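Local coordinates for BH2163 protein (Bacillus halodurans, PDB 5C6O) that probably exports structurally diverse drugs across the cell membrane as an antiporter of the MATE family, and binds verapamil in a membrane-embedded pocket, at residues I44-G49 with F187-N192. Residues are numbered along the deposited sequence; the frame is centred on the assembly and turned at random.
Sequences ISYAVG and FIFGLN
Two aromatic rings, Y46 and F189, are modelled here in neither a stack nor a T: their planes are inclined at 46° and their centroids lie 5.8 Å apart. At 3.0 Å resolution the modelled approach of these two side chains is too tight to be trusted in detail, and the arrangement is better read as apolar packing, with the far end of the F189 ring directed at the root of the tyrosine side chain. The tyrosine hydroxyl end leads away from the helix. Beside it, the methyl of A47 points toward 187-192 and meets I188 CD1, with A47 CB 3.8 Å from that atom. In I188, CG2 lies between the backbone N and the carbonyl carbon, while the CG1 branch (chi1 -145°) carries CD1 to A47. I188 CD1 also reaches the backbone at the last turn of helix 25-44, 4.1 Å from I44 N. A helix end and an interhelical loop are thus joined mainly by apolar side-chain packing, its sound part being A47 on I188. F189 also meets F43 at a steep ring angle. The loop between helices 25-44 and 51-83 is in this way linked to the C-terminal end of helix 166-190, while I44 and V48 lean on V195 of helix 195-215, packed alongside.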
ATOM      1  N   ILE A  44      22.303  -0.077  -2.594  1.00206.22           N
ATOM      2  CA  ILE A  44      22.445  -1.508  -2.840  1.00227.96           C
ATOM      3  C   ILE A  44      23.014  -1.777  -4.243  1.00238.21           C
ATOM      4  O   ILE A  44      23.636  -2.811  -4.470  1.00265.66           O
ATOM      5  CB  ILE A  44      21.110  -2.256  -2.641  1.00238.98           C
ATOM      6  CG1 ILE A  44      20.349  -1.691  -1.431  1.00238.97           C
ATOM      7  CG2 ILE A  44      21.347  -3.760  -2.496  1.00252.28           C
ATOM      8  CD1 ILE A  44      18.842  -1.877  -1.493  1.00234.34           C
ATOM      9  N   SER A  45      22.813  -0.840  -5.175  1.00227.21           N
ATOM     10  CA  SER A  45      23.439  -0.923  -6.498  1.00214.98           C
ATOM     11  C   SER A  45      24.827  -0.361  -6.442  1.00204.39           C
ATOM     12  O   SER A  45      25.287   0.233  -7.414  1.00217.96           O
ATOM     13  CB  SER A  45      22.669  -0.132  -7.547  1.00218.34           C
ATOM     14  OG  SER A  45      21.325  -0.559  -7.616  1.00245.64           O
ATOM     15  N   TYR A  46      25.489  -0.520  -5.305  1.00190.97           N
ATOM     16  CA  TYR A  46      26.833  -0.029  -5.183  1.00200.19           C
ATOM     17  C   TYR A  46      27.725  -0.911  -4.392  1.00206.52           C
ATOM     18  O   TYR A  46      28.611  -1.540  -4.957  1.00240.38           O
ATOM     19  CB  TYR A  46      26.855   1.371  -4.630  1.00192.88           C
ATOM     20  CG  TYR A  46      27.073   2.346  -5.716  1.00213.06           C
ATOM     21  CD1 TYR A  46      26.041   2.654  -6.609  1.00222.58           C
ATOM     22  CD2 TYR A  46      28.319   2.936  -5.894  1.00228.47           C
ATOM     23  CE1 TYR A  46      26.230   3.540  -7.645  1.00255.39           C
ATOM     24  CE2 TYR A  46      28.524   3.835  -6.925  1.00275.81           C
ATOM     25  CZ  TYR A  46      27.474   4.130  -7.797  1.00290.25           C
ATOM     26  OH  TYR A  46      27.652   5.015  -8.834  1.00333.97           O
ATOM     27  N   ALA A  47      27.508  -0.953  -3.086  1.00205.09           N
ATOM     28  CA  ALA A  47      28.353  -1.768  -2.217  1.00220.46           C
ATOM     29  C   ALA A  47      27.956  -3.216  -2.398  1.00216.30           C
ATOM     30  O   ALA A  47      28.624  -4.143  -1.924  1.00213.92           O
ATOM     31  CB  ALA A  47      28.220  -1.342  -0.769  1.00237.96           C
ATOM     32  N   VAL A  48      26.839  -3.389  -3.083  1.00203.56           N
ATOM     33  CA  VAL A  48      26.598  -4.621  -3.791  1.00219.07           C
ATOM     34  C   VAL A  48      26.228  -4.234  -5.217  1.00225.66           C
ATOM     35  O   VAL A  48      26.083  -3.042  -5.516  1.00213.38           O
ATOM     36  CB  VAL A  48      25.576  -5.527  -3.075  1.00224.43           C
ATOM     37  CG1 VAL A  48      26.299  -6.696  -2.432  1.00216.42           C
ATOM     38  CG2 VAL A  48      24.792  -4.747  -2.026  1.00219.63           C
ATOM     39  N   GLY A  49      26.126  -5.223  -6.100  1.00233.07           N
ATOM     40  CA  GLY A  49      25.879  -4.961  -7.516  1.00242.31           C
ATOM     41  C   GLY A  49      24.409  -4.989  -7.868  1.00227.26           C
ATOM     42  O   GLY A  49      23.606  -4.235  -7.308  1.00220.49           O
ATOM     43  N   PHE A 187      25.336   1.875   8.020  1.00193.67           N
ATOM     44  CA  PHE A 187      25.787   0.523   7.694  1.00207.69           C
ATOM     45  C   PHE A 187      26.271   0.421   6.253  1.00221.09           C
ATOM     46  O   PHE A 187      27.429   0.723   5.969  1.00226.94           O
ATOM     47  CB  PHE A 187      24.697  -0.491   7.957  1.00206.21           C
ATOM     48  CG  PHE A 187      24.097  -0.355   9.294  1.00209.20           C
ATOM     49  CD1 PHE A 187      22.781   0.036   9.435  1.00208.64           C
ATOM     50  CD2 PHE A 187      24.863  -0.586  10.421  1.00216.67           C
ATOM     51  CE1 PHE A 187      22.222   0.174  10.691  1.00225.05           C
ATOM     52  CE2 PHE A 187      24.320  -0.449  11.683  1.00225.33           C
ATOM     53  CZ  PHE A 187      22.995  -0.069  11.821  1.00227.54           C
ATOM     54  N   ILE A 188      25.369   0.006   5.360  1.00223.13           N
ATOM     55  CA  ILE A 188      25.643  -0.194   3.934  1.00233.64           C
ATOM     56  C   ILE A 188      27.039   0.328   3.482  1.00239.18           C
ATOM     57  O   ILE A 188      28.010  -0.442   3.527  1.00236.80           O
ATOM     58  CB  ILE A 188      24.424   0.264   3.070  1.00246.81           C
ATOM     59  CG1 ILE A 188      24.243  -0.618   1.818  1.00277.31           C
ATOM     60  CG2 ILE A 188      24.434   1.767   2.801  1.00247.76           C
ATOM     61  CD1 ILE A 188      24.924  -0.124   0.554  1.00312.19           C
ATOM     62  N   PHE A 189      27.143   1.607   3.088  1.00230.19           N
ATOM     63  CA  PHE A 189      28.412   2.223   2.638  1.00231.68           C
ATOM     64  C   PHE A 189      29.374   2.582   3.768  1.00248.44           C
ATOM     65  O   PHE A 189      30.589   2.460   3.612  1.00274.29           O
ATOM     66  CB  PHE A 189      28.160   3.516   1.870  1.00224.77           C
ATOM     67  CG  PHE A 189      27.941   3.331   0.413  1.00254.58           C
ATOM     68  CD1 PHE A 189      26.653   3.243  -0.094  1.00276.25           C
ATOM     69  CD2 PHE A 189      29.018   3.284  -0.465  1.00317.01           C
ATOM     70  CE1 PHE A 189      26.436   3.088  -1.452  1.00328.71           C
ATOM     71  CE2 PHE A 189      28.812   3.125  -1.829  1.00373.68           C
ATOM     72  CZ  PHE A 189      27.516   3.032  -2.321  1.00366.73           C
ATOM     73  N   GLY A 190      28.829   3.079   4.879  1.00247.51           N
ATOM     74  CA  GLY A 190      29.637   3.554   6.004  1.00238.91           C
ATOM     75  C   GLY A 190      30.460   2.442   6.621  1.00238.10           C
ATOM     76  O   GLY A 190      31.677   2.569   6.770  1.00261.64           O
ATOM     77  N   LEU A 191      29.792   1.357   6.994  1.00213.34           N
ATOM     78  CA  LEU A 191      30.465   0.115   7.343  1.00210.52           C
ATOM     79  C   LEU A 191      30.587  -0.708   6.067  1.00222.26           C
ATOM     80  O   LEU A 191      30.860  -0.168   4.998  1.00235.47           O
ATOM     81  CB  LEU A 191      29.621  -0.665   8.328  1.00204.04           C
ATOM     82  CG  LEU A 191      29.498  -0.176   9.751  1.00194.80           C
ATOM     83  CD1 LEU A 191      28.125  -0.554  10.284  1.00182.26           C
ATOM     84  CD2 LEU A 191      30.625  -0.791  10.563  1.00190.87           C
ATOM     85  N   ASN A 192      30.380  -2.016   6.176  1.00225.07           N
ATOM     86  CA  ASN A 192      30.228  -2.837   4.986  1.00248.00           C
ATOM     87  C   ASN A 192      29.031  -3.777   5.077  1.00232.70           C
ATOM     88  O   ASN A 192      28.703  -4.470   4.117  1.00252.12           O
ATOM     89  CB  ASN A 192      31.524  -3.598   4.638  1.00288.87           C
ATOM     90  CG  ASN A 192      31.602  -3.996   3.159  1.00309.95           C
ATOM     91  OD1 ASN A 192      30.932  -3.406   2.306  1.00316.11           O
ATOM     92  ND2 ASN A 192      32.420  -5.003   2.856  1.00306.37           N
TER